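Local coordinates for prolyl-tRNA synthetase (Giardia lamblia ATCC 50803, PDB 3IAL), which probably attaches L-proline to tRNA(Pro) at the expense of ATP, and is captured here with the prolyl-adenylate intermediate bound, at residues 61-69 and 193-202; 435-443 and 456-464. One frame throughout, in Å; residues are numbered along the deposited sequence.

Contact 1: 61-69 and 193-202; sequences IMRLCEEEY and VIDTIFSDEL
Ile197 of helix 193-201 packs against Ile61, Leu64 and Cys65 of helix 61-69, where two helices of the class II synthetase catalytic domain lie side by side. The short axes approach to 10.2 Å and run roughly antiparallel, at 146°. Both helices lie against strand 263-274, and Cys65 and Ile197 both touch its Ile273.

Ile197 can be followed outward from CB, where it forks. The CG2 methyl, anti to the backbone N, lies 4.2 Å from CG2 of Ile61. The other branch, with CG1 beside the backbone N (chi1 -63°), slides past Leu64 in the opposite direction, and CG1 meets Leu64 CD2. At the tip, CD1 sits 3.9 Å from Cys65 CB and also approaches Cys65 SG. Ile197 thus meets three residues of the facing helix with its two branches.

Leu64 CD2 continues over the aliphatic part of Glu201 and comes 3.6 Å from its CG. Beyond it, Leu202 CD1 meets Ile61 CD1, the two side chains crossing at about a right angle. Towards the other end, Val193 packs with both methyls. CG1 lies 3.9 Å from Glu68 CB, while CG2 approaches the ring of Tyr69 obliquely, near CD1 and CE1. The Tyr69 ring also meets His146, and its side chain comes within about 8 Å of the bound prolyl-adenylate.

The polar margin is at Glu68 and Thr196. The Glu68 chain bends at chi2 (-59°), and its carboxylate comes up to the Thr196 methyl. OE2 makes a salt bridge with Lys71, and Thr196 OG1 is also bonded to Lys192 O. One water bridges the helices: it donates to Glu68 OE1 at 2.7 Å and is hydrogen-bonded to Thr196 OG1 at 2.5 Å.

Contact 2: 435-443 and 456-464; sequences FHNSMVTNC and KGGLARFPF
Thr441 and Arg461 carry the centre of a parallel strand pair, 440-442 beside 459-464. Thr441 N donates to Leu459 O, and Thr441 O accepts from Arg461 N at 2.8 Å. Leu459 N to Met439 O and Cys443 N to Arg461 O extend the ladder.

On the face bearing Val440, Asn442 and Arg461, the last two side chains lie alongside and point the same way. Asn442 OD1 accepts from Arg461 NH1 at 2.7 Å, almost in the guanidinium plane. The amide is turned 74° from that plane. Val440 CG1 packs on Arg461 CD. Outside the pair, Glu493 salt-bridges Arg461 NH2, and Tyr511 makes a cation-pi contact with the guanidinium.

On the other face, Lys456 and Thr441 reach tip to tip. The lysine is extended throughout (chi1 -175°), which carries NZ to the hydroxyl; Lys456 NZ donates a 2.7 Å hydrogen bond to Thr441 OG1. The hydroxyl in turn donates to a water, and that water donates to Gly457 O and Leu459 O. Cys443 SG packs on Ala460 CB.

Before the strands, Met439 bends at chi2 and chi3. Its CE lies 3.5 Å from Gly458 N, at the turn where Gly457 and Gly458 both have positive phi.

Helix 446-455 covers the Thr441 and Cys443 side. Together these elements form a beta-alpha-beta unit of the prolyl-tRNA synthetase C-terminal region.

In the fold
From the N terminus, helix 52-71 comes first. Contact 1 closes a long loop when helix 180-201 returns to it after 123 intervening residues, and so ties two helices of the catalytic domain together. The chain then passes through strand 263-274 and the anticodon-binding region before helix 416-438 leads into contact 2. That contact closes a short loop of 12 residues, mostly helix 446-455. The two contacts neither nest nor cross but follow in series. The centres of contact 1 and contact 2 are about 26 Å apart, and the nearest atoms of the two contacts are about 9 Å apart. Strand 222-229 lies against contact 2 through Val229, bringing this C-terminal unit alongside the catalytic core.

Contact 1: 61-69 and 193-202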
ATOM      1  N   ILE B  61       4.328  -8.634  -3.207  1.00 25.29           N
ATOM      2  CA  ILE B  61       3.299  -9.542  -3.699  1.00 24.76           C
ATOM      3  C   ILE B  61       1.995  -8.779  -3.957  1.00 25.09           C
ATOM      4  O   ILE B  61       1.398  -8.899  -5.049  1.00 23.47           O
ATOM      5  CB  ILE B  61       3.055 -10.703  -2.731  1.00 25.69           C
ATOM      6  CG1 ILE B  61       4.244 -11.677  -2.772  1.00 25.37           C
ATOM      7  CG2 ILE B  61       1.748 -11.435  -3.085  1.00 24.52           C
ATOM      8  CD1 ILE B  61       4.247 -12.702  -1.659  1.00 20.71           C
ATOM      9  N   MET B  62       1.579  -7.976  -2.977  1.00 23.67           N
ATOM     10  CA  MET B  62       0.310  -7.230  -3.078  1.00 27.41           C
ATOM     11  C   MET B  62       0.376  -6.104  -4.110  1.00 28.67           C
ATOM     12  O   MET B  62      -0.604  -5.854  -4.808  1.00 28.02           O
ATOM     13  CB  MET B  62      -0.141  -6.699  -1.709  1.00 26.06           C
ATOM     14  CG  MET B  62      -0.427  -7.814  -0.697  1.00 24.33           C
ATOM     15  SD  MET B  62      -1.770  -8.896  -1.229  1.00 28.64           S
ATOM     16  CE  MET B  62      -1.453 -10.327  -0.197  1.00 27.15           C
ATOM     17  N   ARG B  63       1.524  -5.442  -4.227  1.00 29.21           N
ATOM     18  CA  ARG B  63       1.716  -4.453  -5.292  1.00 31.43           C
ATOM     19  C   ARG B  63       1.554  -5.097  -6.668  1.00 30.23           C
ATOM     20  O   ARG B  63       0.956  -4.500  -7.558  1.00 27.59           O
ATOM     21  CB  ARG B  63       3.101  -3.790  -5.209  1.00 34.52           C
ATOM     22  CG  ARG B  63       3.249  -2.729  -4.127  1.00 42.89           C
ATOM     23  CD  ARG B  63       3.941  -1.474  -4.680  1.00 49.98           C
ATOM     24  NE  ARG B  63       4.225  -0.477  -3.642  1.00 52.79           N
ATOM     25  CZ  ARG B  63       5.413  -0.278  -3.068  1.00 57.17           C
ATOM     26  NH1 ARG B  63       6.477  -1.006  -3.405  1.00 57.64           N
ATOM     27  NH2 ARG B  63       5.540   0.667  -2.138  1.00 59.60           N
ATOM     28  N   LEU B  64       2.117  -6.294  -6.849  1.00 28.55           N
ATOM     29  CA  LEU B  64       1.963  -7.017  -8.114  1.00 28.15           C
ATOM     30  C   LEU B  64       0.494  -7.333  -8.386  1.00 26.73           C
ATOM     31  O   LEU B  64       0.010  -7.143  -9.498  1.00 27.01           O
ATOM     32  CB  LEU B  64       2.784  -8.309  -8.142  1.00 25.45           C
ATOM     33  CG  LEU B  64       2.614  -9.148  -9.419  1.00 27.10           C
ATOM     34  CD1 LEU B  64       3.111  -8.400 -10.683  1.00 21.18           C
ATOM     35  CD2 LEU B  64       3.304 -10.501  -9.281  1.00 26.49           C
ATOM     36  N   CYS B  65      -0.207  -7.820  -7.370  1.00 26.30           N
ATOM     37  CA  CYS B  65      -1.643  -8.072  -7.488  1.00 24.48           C
ATOM     38  C   CYS B  65      -2.393  -6.812  -7.913  1.00 25.10           C
ATOM     39  O   CYS B  65      -3.219  -6.837  -8.830  1.00 26.48           O
ATOM     40  CB  CYS B  65      -2.213  -8.594  -6.167  1.00 24.50           C
ATOM     41  SG  CYS B  65      -3.897  -9.202  -6.360  1.00 27.14           S
ATOM     42  N   GLU B  66      -2.092  -5.710  -7.244  1.00 23.61           N
ATOM     43  CA  GLU B  66      -2.731  -4.437  -7.529  1.00 26.03           C
ATOM     44  C   GLU B  66      -2.496  -4.036  -8.980  1.00 25.94           C
ATOM     45  O   GLU B  66      -3.442  -3.701  -9.706  1.00 24.65           O
ATOM     46  CB  GLU B  66      -2.212  -3.358  -6.572  1.00 24.60           C
ATOM     47  CG  GLU B  66      -2.700  -3.544  -5.130  1.00 28.67           C
ATOM     48  CD  GLU B  66      -1.851  -2.808  -4.092  1.00 27.97           C
ATOM     49  OE1 GLU B  66      -0.887  -2.122  -4.472  1.00 25.18           O
ATOM     50  OE2 GLU B  66      -2.152  -2.925  -2.885  1.00 31.96           O
ATOM     51  N   GLU B  67      -1.234  -4.099  -9.397  1.00 27.64           N
ATOM     52  CA  GLU B  67      -0.820  -3.784 -10.770  1.00 26.97           C
ATOM     53  C   GLU B  67      -1.527  -4.643 -11.825  1.00 26.23           C
ATOM     54  O   GLU B  67      -1.952  -4.127 -12.863  1.00 24.97           O
ATOM     55  CB  GLU B  67       0.693  -3.982 -10.912  1.00 29.15           C
ATOM     56  CG  GLU B  67       1.545  -2.930 -10.230  1.00 35.06           C
ATOM     57  CD  GLU B  67       3.030  -3.317 -10.180  1.00 42.78           C
ATOM     58  OE1 GLU B  67       3.407  -4.370 -10.755  1.00 43.66           O
ATOM     59  OE2 GLU B  67       3.820  -2.559  -9.564  1.00 46.19           O
ATOM     60  N   GLU B  68      -1.632  -5.946 -11.565  1.00 24.52           N
ATOM     61  CA  GLU B  68      -2.267  -6.891 -12.503  1.00 25.66           C
ATOM     62  C   GLU B  68      -3.790  -6.711 -12.545  1.00 26.69           C
ATOM     63  O   GLU B  68      -4.411  -6.824 -13.603  1.00 26.11           O
ATOM     64  CB  GLU B  68      -1.940  -8.332 -12.121  1.00 27.70           C
ATOM     65  CG  GLU B  68      -0.477  -8.717 -12.294  1.00 30.27           C
ATOM     66  CD  GLU B  68       0.005  -8.537 -13.725  1.00 33.02           C
ATOM     67  OE1 GLU B  68      -0.624  -9.112 -14.640  1.00 31.63           O
ATOM     68  OE2 GLU B  68       0.995  -7.800 -13.926  1.00 30.53           O
ATOM     69  N   TYR B  69      -4.386  -6.431 -11.389  1.00 26.08           N
ATOM     70  CA  TYR B  69      -5.804  -6.106 -11.324  1.00 24.30           C
ATOM     71  C   TYR B  69      -6.100  -4.832 -12.120  1.00 23.23           C
ATOM     72  O   TYR B  69      -7.063  -4.800 -12.872  1.00 25.10           O
ATOM     73  CB  TYR B  69      -6.282  -5.975  -9.871  1.00 24.72           C
ATOM     74  CG  TYR B  69      -6.644  -7.292  -9.166  1.00 26.12           C
ATOM     75  CD1 TYR B  69      -6.885  -8.473  -9.873  1.00 26.98           C
ATOM     76  CD2 TYR B  69      -6.774  -7.334  -7.787  1.00 25.23           C
ATOM     77  CE1 TYR B  69      -7.218  -9.651  -9.213  1.00 25.74           C
ATOM     78  CE2 TYR B  69      -7.101  -8.502  -7.129  1.00 24.85           C
ATOM     79  CZ  TYR B  69      -7.325  -9.657  -7.845  1.00 24.95           C
ATOM     80  OH  TYR B  69      -7.659 -10.814  -7.175  1.00 23.37           O
ATOM     81  N   VAL B 193      -4.639 -13.799 -12.840  1.00 28.82           N
ATOM     82  CA  VAL B 193      -3.787 -13.036 -11.935  1.00 27.49           C
ATOM     83  C   VAL B 193      -3.084 -13.936 -10.920  1.00 27.21           C
ATOM     84  O   VAL B 193      -1.915 -13.726 -10.618  1.00 26.05           O
ATOM     85  CB  VAL B 193      -4.574 -11.918 -11.228  1.00 26.03           C
ATOM     86  CG1 VAL B 193      -3.699 -11.196 -10.217  1.00 22.02           C
ATOM     87  CG2 VAL B 193      -5.102 -10.938 -12.270  1.00 25.30           C
ATOM     88  N   ILE B 194      -3.794 -14.941 -10.414  1.00 27.72           N
ATOM     89  CA  ILE B 194      -3.200 -15.932  -9.530  1.00 28.88           C
ATOM     90  C   ILE B 194      -2.027 -16.668 -10.204  1.00 29.93           C
ATOM     91  O   ILE B 194      -0.968 -16.822  -9.591  1.00 30.14           O
ATOM     92  CB  ILE B 194      -4.261 -16.951  -9.015  1.00 29.13           C
ATOM     93  CG1 ILE B 194      -5.322 -16.248  -8.161  1.00 30.25           C
ATOM     94  CG2 ILE B 194      -3.610 -18.079  -8.205  1.00 28.89           C
ATOM     95  CD1 ILE B 194      -4.774 -15.269  -7.155  1.00 30.07           C
ATOM     96  N   ASP B 195      -2.203 -17.107 -11.450  1.00 29.39           N
ATOM     97  CA  ASP B 195      -1.122 -17.818 -12.157  1.00 31.23           C
ATOM     98  C   ASP B 195       0.100 -16.931 -12.372  1.00 31.11           C
ATOM     99  O   ASP B 195       1.222 -17.376 -12.201  1.00 29.76           O
ATOM    100  CB  ASP B 195      -1.603 -18.362 -13.503  0.50 31.07           C
ATOM    101  CG  ASP B 195      -0.844 -19.598 -13.929  0.50 29.90           C
ATOM    102  OD1 ASP B 195      -0.979 -20.631 -13.248  0.50 33.09           O
ATOM    103  OD2 ASP B 195      -0.124 -19.542 -14.939  0.50 30.59           O
ATOM    104  N   THR B 196      -0.124 -15.671 -12.732  1.00 32.17           N
ATOM    105  CA  THR B 196       0.962 -14.700 -12.826  1.00 31.95           C
ATOM    106  C   THR B 196       1.713 -14.533 -11.506  1.00 31.35           C
ATOM    107  O   THR B 196       2.946 -14.518 -11.483  1.00 31.10           O
ATOM    108  CB  THR B 196       0.444 -13.308 -13.250  1.00 32.10           C
ATOM    109  OG1 THR B 196      -0.206 -13.412 -14.521  1.00 33.10           O
ATOM    110  CG2 THR B 196       1.595 -12.315 -13.341  1.00 26.06           C
ATOM    111  N   ILE B 197       0.979 -14.381 -10.411  1.00 30.63           N
ATOM    112  CA  ILE B 197       1.622 -14.151  -9.112  1.00 30.46           C
ATOM    113  C   ILE B 197       2.322 -15.408  -8.634  1.00 27.41           C
ATOM    114  O   ILE B 197       3.515 -15.388  -8.328  1.00 27.89           O
ATOM    115  CB  ILE B 197       0.616 -13.722  -8.024  1.00 29.94           C
ATOM    116  CG1 ILE B 197      -0.037 -12.389  -8.373  1.00 30.39           C
ATOM    117  CG2 ILE B 197       1.308 -13.608  -6.668  1.00 27.93           C
ATOM    118  CD1 ILE B 197      -1.330 -12.122  -7.582  1.00 26.45           C
ATOM    119  N   PHE B 198       1.570 -16.502  -8.567  1.00 28.57           N
ATOM    120  CA  PHE B 198       2.040 -17.744  -7.943  1.00 27.25           C
ATOM    121  C   PHE B 198       3.146 -18.408  -8.772  1.00 29.83           C
ATOM    122  O   PHE B 198       4.187 -18.795  -8.234  1.00 29.94           O
ATOM    123  CB  PHE B 198       0.892 -18.748  -7.808  1.00 28.90           C
ATOM    124  CG  PHE B 198      -0.144 -18.412  -6.747  1.00 30.22           C
ATOM    125  CD1 PHE B 198      -0.359 -17.114  -6.296  1.00 26.59           C
ATOM    126  CD2 PHE B 198      -0.950 -19.432  -6.238  1.00 30.76           C
ATOM    127  CE1 PHE B 198      -1.348 -16.841  -5.337  1.00 30.98           C
ATOM    128  CE2 PHE B 198      -1.926 -19.170  -5.277  1.00 30.87           C
ATOM    129  CZ  PHE B 198      -2.128 -17.870  -4.829  1.00 29.06           C
ATOM    130  N   SER B 199       2.901 -18.559 -10.075  1.00 30.00           N
ATOM    131  CA  SER B 199       3.767 -19.362 -10.953  1.00 30.76           C
ATOM    132  C   SER B 199       4.806 -18.552 -11.738  1.00 30.14           C
ATOM    133  O   SER B 199       5.998 -18.823 -11.632  1.00 30.63           O
ATOM    134  CB  SER B 199       2.916 -20.203 -11.910  1.00 30.60           C
ATOM    135  OG  SER B 199       2.187 -21.187 -11.186  1.00 30.93           O
ATOM    136  N   ASP B 200       4.370 -17.564 -12.513  1.00 29.31           N
ATOM    137  CA  ASP B 200       5.312 -16.776 -13.320  1.00 28.58           C
ATOM    138  C   ASP B 200       6.309 -16.024 -12.439  1.00 29.21           C
ATOM    139  O   ASP B 200       7.489 -15.925 -12.783  1.00 28.82           O
ATOM    140  CB  ASP B 200       4.592 -15.767 -14.224  1.00 29.31           C
ATOM    141  CG  ASP B 200       3.682 -16.421 -15.256  1.00 30.86           C
ATOM    142  OD1 ASP B 200       3.666 -17.661 -15.396  1.00 39.01           O
ATOM    143  OD2 ASP B 200       2.972 -15.672 -15.948  1.00 39.11           O
ATOM    144  N   GLU B 201       5.837 -15.499 -11.309  1.00 29.03           N
ATOM    145  CA  GLU B 201       6.671 -14.655 -10.448  1.00 29.70           C
ATOM    146  C   GLU B 201       7.227 -15.368  -9.206  1.00 27.67           C
ATOM    147  O   GLU B 201       8.429 -15.285  -8.945  1.00 29.20           O
ATOM    148  CB  GLU B 201       5.915 -13.379 -10.072  1.00 31.02           C
ATOM    149  CG  GLU B 201       5.615 -12.478 -11.290  1.00 35.12           C
ATOM    150  CD  GLU B 201       6.869 -11.867 -11.918  1.00 39.07           C
ATOM    151  OE1 GLU B 201       7.714 -11.324 -11.184  1.00 41.44           O
ATOM    152  OE2 GLU B 201       7.000 -11.916 -13.154  1.00 42.93           O
ATOM    153  N   LEU B 202       6.386 -16.082  -8.460  1.00 25.30           N
ATOM    154  CA  LEU B 202       6.851 -16.770  -7.244  1.00 26.42           C
ATOM    155  C   LEU B 202       7.260 -18.213  -7.473  1.00 27.86           C
ATOM    156  O   LEU B 202       7.638 -18.898  -6.530  1.00 28.77           O
ATOM    157  CB  LEU B 202       5.808 -16.689  -6.124  1.00 24.63           C
ATOM    158  CG  LEU B 202       5.493 -15.266  -5.677  1.00 26.51           C
ATOM    159  CD1 LEU B 202       4.355 -15.301  -4.659  1.00 27.23           C
ATOM    160  CD2 LEU B 202       6.741 -14.562  -5.122  1.00 23.54           C
TER
HETATM  161  O   HOH W   1      -1.842 -11.497 -14.691  1.00 31.28           O

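Contact 2: 435-443 and 456-464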
ATOM      1  N   PHE B 435       7.915 -30.902  -7.300  1.00 32.60           N
ATOM      2  CA  PHE B 435       7.473 -31.215  -5.944  1.00 34.51           C
ATOM      3  C   PHE B 435       5.960 -31.364  -5.852  1.00 34.83           C
ATOM      4  O   PHE B 435       5.467 -32.318  -5.242  1.00 36.08           O
ATOM      5  CB  PHE B 435       7.920 -30.162  -4.943  1.00 34.62           C
ATOM      6  CG  PHE B 435       7.361 -30.382  -3.574  1.00 33.97           C
ATOM      7  CD1 PHE B 435       7.818 -31.434  -2.790  1.00 36.66           C
ATOM      8  CD2 PHE B 435       6.353 -29.576  -3.083  1.00 31.40           C
ATOM      9  CE1 PHE B 435       7.291 -31.659  -1.521  1.00 32.97           C
ATOM     10  CE2 PHE B 435       5.823 -29.795  -1.816  1.00 34.90           C
ATOM     11  CZ  PHE B 435       6.300 -30.832  -1.035  1.00 33.01           C
ATOM     12  N   HIS B 436       5.232 -30.418  -6.444  1.00 34.34           N
ATOM     13  CA  HIS B 436       3.778 -30.503  -6.505  1.00 34.06           C
ATOM     14  C   HIS B 436       3.341 -31.793  -7.206  1.00 34.48           C
ATOM     15  O   HIS B 436       2.548 -32.566  -6.660  1.00 31.81           O
ATOM     16  CB  HIS B 436       3.177 -29.304  -7.240  1.00 33.06           C
ATOM     17  CG  HIS B 436       1.722 -29.471  -7.549  1.00 35.56           C
ATOM     18  ND1 HIS B 436       0.730 -29.042  -6.699  1.00 34.52           N
ATOM     19  CD2 HIS B 436       1.093 -30.047  -8.602  1.00 36.51           C
ATOM     20  CE1 HIS B 436      -0.449 -29.339  -7.217  1.00 34.99           C
ATOM     21  NE2 HIS B 436      -0.256 -29.949  -8.370  1.00 32.90           N
ATOM     22  N   ASN B 437       3.876 -32.026  -8.403  1.00 34.42           N
ATOM     23  CA  ASN B 437       3.517 -33.217  -9.189  1.00 36.57           C
ATOM     24  C   ASN B 437       3.789 -34.533  -8.446  1.00 35.33           C
ATOM     25  O   ASN B 437       3.015 -35.477  -8.553  1.00 36.33           O
ATOM     26  CB  ASN B 437       4.212 -33.203 -10.563  1.00 35.95           C
ATOM     27  CG  ASN B 437       3.698 -32.083 -11.469  1.00 38.73           C
ATOM     28  OD1 ASN B 437       2.546 -31.671 -11.366  1.00 41.80           O
ATOM     29  ND2 ASN B 437       4.554 -31.595 -12.366  1.00 37.26           N
ATOM     30  N   SER B 438       4.871 -34.572  -7.674  1.00 35.07           N
ATOM     31  CA  SER B 438       5.200 -35.723  -6.834  1.00 35.08           C
ATOM     32  C   SER B 438       4.244 -35.913  -5.636  1.00 36.63           C
ATOM     33  O   SER B 438       4.204 -36.996  -5.043  1.00 37.68           O
ATOM     34  CB  SER B 438       6.646 -35.608  -6.321  1.00 35.28           C
ATOM     35  OG  SER B 438       6.728 -34.826  -5.132  1.00 34.21           O
ATOM     36  N   MET B 439       3.497 -34.864  -5.281  1.00 37.47           N
ATOM     37  CA  MET B 439       2.575 -34.881  -4.138  1.00 36.35           C
ATOM     38  C   MET B 439       1.102 -34.885  -4.582  1.00 36.14           C
ATOM     39  O   MET B 439       0.215 -34.395  -3.877  1.00 37.26           O
ATOM     40  CB  MET B 439       2.873 -33.689  -3.221  1.00 36.17           C
ATOM     41  CG  MET B 439       4.237 -33.772  -2.557  1.00 36.43           C
ATOM     42  SD  MET B 439       4.370 -35.117  -1.353  1.00 37.17           S
ATOM     43  CE  MET B 439       3.919 -34.272   0.154  1.00 33.52           C
ATOM     44  N   VAL B 440       0.868 -35.432  -5.769  1.00 35.36           N
ATOM     45  CA  VAL B 440      -0.455 -35.805  -6.243  1.00 34.89           C
ATOM     46  C   VAL B 440      -0.388 -37.305  -6.528  1.00 33.55           C
ATOM     47  O   VAL B 440       0.351 -37.720  -7.408  1.00 33.60           O
ATOM     48  CB  VAL B 440      -0.824 -35.026  -7.522  1.00 36.43           C
ATOM     49  CG1 VAL B 440      -2.146 -35.538  -8.120  1.00 35.24           C
ATOM     50  CG2 VAL B 440      -0.902 -33.522  -7.215  1.00 32.57           C
ATOM     51  N   THR B 441      -1.131 -38.103  -5.760  1.00 32.31           N
ATOM     52  CA  THR B 441      -1.081 -39.557  -5.849  1.00 31.51           C
ATOM     53  C   THR B 441      -2.442 -40.148  -6.166  1.00 31.67           C
ATOM     54  O   THR B 441      -3.405 -39.925  -5.444  1.00 31.75           O
ATOM     55  CB  THR B 441      -0.618 -40.186  -4.527  1.00 32.21           C
ATOM     56  OG1 THR B 441       0.619 -39.590  -4.113  1.00 32.01           O
ATOM     57  CG2 THR B 441      -0.447 -41.723  -4.686  1.00 28.67           C
ATOM     58  N   ASN B 442      -2.512 -40.937  -7.230  1.00 33.73           N
ATOM     59  CA  ASN B 442      -3.757 -41.593  -7.622  1.00 34.76           C
ATOM     60  C   ASN B 442      -4.057 -42.785  -6.710  1.00 34.32           C
ATOM     61  O   ASN B 442      -3.168 -43.574  -6.414  1.00 35.39           O
ATOM     62  CB  ASN B 442      -3.698 -42.007  -9.098  1.00 35.05           C
ATOM     63  CG  ASN B 442      -3.856 -40.818 -10.038  1.00 37.69           C
ATOM     64  OD1 ASN B 442      -4.846 -40.084  -9.972  1.00 33.83           O
ATOM     65  ND2 ASN B 442      -2.878 -40.620 -10.911  1.00 38.76           N
ATOM     66  N   CYS B 443      -5.300 -42.880  -6.243  1.00 34.28           N
ATOM     67  CA  CYS B 443      -5.724 -43.940  -5.322  1.00 34.89           C
ATOM     68  C   CYS B 443      -7.029 -44.576  -5.798  1.00 34.96           C
ATOM     69  O   CYS B 443      -7.929 -43.877  -6.275  1.00 33.81           O
ATOM     70  CB  CYS B 443      -5.896 -43.383  -3.908  1.00 33.78           C
ATOM     71  SG  CYS B 443      -4.400 -42.602  -3.253  1.00 33.92           S
ATOM     72  N   LYS B 456       2.886 -40.562   2.958  1.00 38.38           N
ATOM     73  CA  LYS B 456       3.458 -39.682   1.945  1.00 38.93           C
ATOM     74  C   LYS B 456       3.009 -38.237   2.129  1.00 39.53           C
ATOM     75  O   LYS B 456       3.816 -37.313   2.000  1.00 39.57           O
ATOM     76  CB  LYS B 456       3.057 -40.190   0.562  1.00 38.88           C
ATOM     77  CG  LYS B 456       3.672 -39.459  -0.606  1.00 41.08           C
ATOM     78  CD  LYS B 456       3.257 -40.137  -1.903  1.00 43.34           C
ATOM     79  CE  LYS B 456       3.668 -39.337  -3.128  1.00 43.94           C
ATOM     80  NZ  LYS B 456       3.234 -40.019  -4.383  1.00 42.80           N
ATOM     81  N   GLY B 457       1.724 -38.044   2.418  1.00 38.63           N
ATOM     82  CA  GLY B 457       1.149 -36.707   2.478  1.00 37.16           C
ATOM     83  C   GLY B 457       0.804 -36.193   1.094  1.00 34.85           C
ATOM     84  O   GLY B 457       0.753 -36.956   0.134  1.00 33.23           O
ATOM     85  N   GLY B 458       0.561 -34.891   1.001  1.00 33.13           N
ATOM     86  CA  GLY B 458       0.141 -34.264  -0.246  1.00 32.17           C
ATOM     87  C   GLY B 458      -1.313 -34.561  -0.563  1.00 32.23           C
ATOM     88  O   GLY B 458      -2.125 -34.808   0.333  1.00 30.23           O
ATOM     89  N   LEU B 459      -1.634 -34.540  -1.852  1.00 32.10           N
ATOM     90  CA  LEU B 459      -3.000 -34.736  -2.317  1.00 31.58           C
ATOM     91  C   LEU B 459      -3.200 -36.187  -2.756  1.00 30.84           C
ATOM     92  O   LEU B 459      -2.344 -36.756  -3.438  1.00 31.45           O
ATOM     93  CB  LEU B 459      -3.297 -33.777  -3.474  1.00 31.37           C
ATOM     94  CG  LEU B 459      -3.333 -32.290  -3.078  1.00 31.78           C
ATOM     95  CD1 LEU B 459      -2.876 -31.372  -4.227  1.00 24.36           C
ATOM     96  CD2 LEU B 459      -4.730 -31.899  -2.585  1.00 24.31           C
ATOM     97  N   ALA B 460      -4.317 -36.777  -2.335  1.00 29.00           N
ATOM     98  CA  ALA B 460      -4.743 -38.101  -2.796  1.00 30.32           C
ATOM     99  C   ALA B 460      -5.883 -37.909  -3.784  1.00 30.18           C
ATOM    100  O   ALA B 460      -6.941 -37.382  -3.430  1.00 29.24           O
ATOM    101  CB  ALA B 460      -5.196 -38.962  -1.625  1.00 27.86           C
ATOM    102  N   ARG B 461      -5.648 -38.328  -5.023  1.00 31.08           N
ATOM    103  CA  ARG B 461      -6.582 -38.134  -6.121  1.00 32.66           C
ATOM    104  C   ARG B 461      -7.293 -39.450  -6.400  1.00 32.08           C
ATOM    105  O   ARG B 461      -6.660 -40.491  -6.478  1.00 33.56           O
ATOM    106  CB  ARG B 461      -5.817 -37.668  -7.354  1.00 34.33           C
ATOM    107  CG  ARG B 461      -6.671 -37.287  -8.548  1.00 36.38           C
ATOM    108  CD  ARG B 461      -5.774 -36.802  -9.657  1.00 36.75           C
ATOM    109  NE  ARG B 461      -6.491 -36.513 -10.898  1.00 37.52           N
ATOM    110  CZ  ARG B 461      -6.712 -37.390 -11.879  1.00 38.15           C
ATOM    111  NH1 ARG B 461      -6.305 -38.651 -11.777  1.00 32.72           N
ATOM    112  NH2 ARG B 461      -7.364 -37.003 -12.974  1.00 41.57           N
ATOM    113  N   PHE B 462      -8.612 -39.409  -6.520  1.00 31.65           N
ATOM    114  CA  PHE B 462      -9.390 -40.634  -6.669  1.00 31.14           C
ATOM    115  C   PHE B 462     -10.706 -40.385  -7.392  1.00 31.35           C
ATOM    116  O   PHE B 462     -11.359 -39.364  -7.163  1.00 30.26           O
ATOM    117  CB  PHE B 462      -9.651 -41.282  -5.301  1.00 31.05           C
ATOM    118  CG  PHE B 462     -10.436 -40.417  -4.333  1.00 31.83           C
ATOM    119  CD1 PHE B 462     -11.807 -40.579  -4.186  1.00 33.10           C
ATOM    120  CD2 PHE B 462      -9.797 -39.483  -3.538  1.00 31.71           C
ATOM    121  CE1 PHE B 462     -12.530 -39.802  -3.284  1.00 33.37           C
ATOM    122  CE2 PHE B 462     -10.511 -38.706  -2.627  1.00 33.21           C
ATOM    123  CZ  PHE B 462     -11.877 -38.865  -2.501  1.00 33.99           C
ATOM    124  N   PRO B 463     -11.101 -41.321  -8.277  1.00 31.26           N
ATOM    125  CA  PRO B 463     -12.421 -41.179  -8.891  1.00 31.71           C
ATOM    126  C   PRO B 463     -13.504 -41.315  -7.820  1.00 30.88           C
ATOM    127  O   PRO B 463     -13.343 -42.096  -6.871  1.00 30.96           O
ATOM    128  CB  PRO B 463     -12.486 -42.318  -9.918  1.00 31.14           C
ATOM    129  CG  PRO B 463     -11.378 -43.260  -9.560  1.00 32.99           C
ATOM    130  CD  PRO B 463     -10.382 -42.531  -8.717  1.00 31.41           C
ATOM    131  N   PHE B 464     -14.579 -40.550  -7.969  1.00 27.54           N
ATOM    132  CA  PHE B 464     -15.607 -40.455  -6.943  1.00 28.75           C
ATOM    133  C   PHE B 464     -16.975 -40.277  -7.598  1.00 28.31           C
ATOM    134  O   PHE B 464     -17.081 -39.660  -8.657  1.00 28.73           O
ATOM    135  CB  PHE B 464     -15.272 -39.283  -6.010  1.00 24.99           C
ATOM    136  CG  PHE B 464     -16.122 -39.206  -4.776  1.00 27.49           C
ATOM    137  CD1 PHE B 464     -16.114 -40.225  -3.840  1.00 29.02           C
ATOM    138  CD2 PHE B 464     -16.903 -38.082  -4.531  1.00 27.04           C
ATOM    139  CE1 PHE B 464     -16.895 -40.137  -2.681  1.00 29.75           C
ATOM    140  CE2 PHE B 464     -17.678 -37.983  -3.394  1.00 28.52           C
ATOM    141  CZ  PHE B 464     -17.677 -39.014  -2.462  1.00 31.85           C
TER
HETATM  142  O   HOH W   2       0.453 -37.375  -2.605  1.00 30.53           O